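Side-chain contact in putative hydrolase YdeN (Bacillus subtilis, PDB 1UXO), which probably acts as a serine hydrolase of the alpha/beta-hydrolase fold, its substrate not established: residues Glu126-Lys129 with His130-Val133. The protein carries 2 engineered substitutions. Numbering follows the deposited sequence.
Sequences ESAK and HRAV
Over one face of the His130 imidazole, toward its rim, lies Lys129 CG, making a CH-pi contact 4.0 Å from the ring centroid, while CD passes beside NE2. At the ring's edge, in plane, sits a water hydrogen-bonded to His130 NE2 at 2.9 Å and accepting from Lys129 NZ at 2.6 Å. Lys129 reaches it because CG lies anti to the backbone N (chi1 178°) and the chain stays extended, running alongside the ring. Tyr186 of helix 177-188 also stacks with this histidine. The Arg131 guanidinium takes the Ala128 carbonyl at its edge: NH1 donates to Ala128 O at 2.8 Å, the oxygen within 5° of the guanidinium plane and NH1 almost end-on to the carbonyl. A bend at chi3 (-64°) turns the group back toward Ala128 O, while CG rests 4.0 Å from Ala128 CB. NE and NH2 bind the carbonyls of Ile154 and Asp155, so one arginine ties the start of strand 128-136, just ahead of the corner at Lys129-His130, to the connection before strand 157-161. A leucine here would probably leave all three carbonyls without this donor. With Lys129 NZ 4.3 Å from NE2, a neutral His130 is likely favoured, the water bridging the two nitrogens.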
loop_
_atom_site.group_PDB
_atom_site.type_symbol
_atom_site.label_atom_id
_atom_site.label_comp_id
_atom_site.label_asym_id
_atom_site.label_seq_id
_atom_site.Cartn_x
_atom_site.Cartn_y
_atom_site.Cartn_z
ATOM N N GLU A 126 -7.352 -7.410 11.901
ATOM C CA GLU A 126 -6.584 -8.201 12.839
ATOM C C GLU A 126 -5.174 -8.494 12.375
ATOM O O GLU A 126 -4.400 -8.947 13.130
ATOM C CB GLU A 126 -7.337 -9.504 13.149
ATOM C CG GLU A 126 -8.519 -9.150 14.030
ATOM C CD GLU A 126 -9.486 -10.265 14.293
ATOM O OE1 GLU A 126 -9.216 -11.403 13.860
ATOM O OE2 GLU A 126 -10.524 -9.972 14.934
ATOM N N SER A 127 -4.883 -8.214 11.122
ATOM C CA SER A 127 -3.593 -8.499 10.516
ATOM C C SER A 127 -2.558 -7.359 10.579
ATOM O O SER A 127 -1.372 -7.590 10.304
ATOM C CB SER A 127 -3.796 -8.891 9.033
ATOM O OG SER A 127 -4.444 -10.153 8.965
ATOM N N ALA A 128 -2.997 -6.175 10.981
ATOM C CA ALA A 128 -2.175 -4.960 10.952
ATOM C C ALA A 128 -2.516 -4.067 12.127
ATOM O O ALA A 128 -3.626 -3.548 12.227
ATOM C CB ALA A 128 -2.320 -4.254 9.646
ATOM N N LYS A 129 -1.561 -3.875 13.028
ATOM C CA LYS A 129 -1.844 -3.104 14.249
ATOM C C LYS A 129 -2.228 -1.651 13.982
ATOM O O LYS A 129 -3.144 -1.094 14.606
ATOM C CB LYS A 129 -0.644 -3.217 15.208
ATOM C CG LYS A 129 -0.749 -2.456 16.494
ATOM C CD LYS A 129 0.493 -2.683 17.382
ATOM C CE LYS A 129 0.249 -2.243 18.829
ATOM N NZ LYS A 129 1.535 -1.826 19.547
ATOM N N HIS A 130 -1.509 -1.027 13.078
ATOM C CA HIS A 130 -1.737 0.338 12.694
ATOM C C HIS A 130 -2.134 0.394 11.228
ATOM O O HIS A 130 -1.501 -0.239 10.411
ATOM C CB HIS A 130 -0.451 1.141 12.917
ATOM C CG HIS A 130 -0.004 1.168 14.360
ATOM N ND1 HIS A 130 -0.630 1.928 15.315
ATOM C CD2 HIS A 130 1.020 0.535 14.984
ATOM C CE1 HIS A 130 -0.032 1.733 16.492
ATOM N NE2 HIS A 130 0.989 0.906 16.314
ATOM N N ARG A 131 -3.196 1.112 10.907
ATOM C CA ARG A 131 -3.703 1.165 9.514
ATOM C C ARG A 131 -4.054 2.595 9.100
ATOM O O ARG A 131 -4.721 3.299 9.852
ATOM C CB ARG A 131 -4.913 0.260 9.357
ATOM C CG ARG A 131 -4.765 -1.159 9.918
ATOM C CD ARG A 131 -6.081 -2.002 9.957
ATOM N NE ARG A 131 -7.027 -1.363 10.876
ATOM C CZ ARG A 131 -6.980 -1.432 12.212
ATOM N NH1 ARG A 131 -6.022 -2.139 12.830
ATOM N NH2 ARG A 131 -7.897 -0.782 12.933
ATOM N N ALA A 132 -3.630 2.969 7.897
ATOM C CA ALA A 132 -3.918 4.272 7.322
ATOM C C ALA A 132 -4.066 4.190 5.825
ATOM O O ALA A 132 -3.476 3.300 5.166
ATOM C CB ALA A 132 -2.821 5.278 7.668
ATOM N N VAL A 133 -4.922 5.070 5.334
ATOM C CA VAL A 133 -5.132 5.351 3.903
ATOM C C VAL A 133 -4.813 6.838 3.629
ATOM O O VAL A 133 -5.284 7.762 4.339
ATOM C CB VAL A 133 -6.555 5.062 3.490
ATOM C CG1 VAL A 133 -6.793 5.437 2.024
ATOM C CG2 VAL A 133 -6.897 3.621 3.740
HETATM O O HOH W 1 2.953 -0.096 18.159
#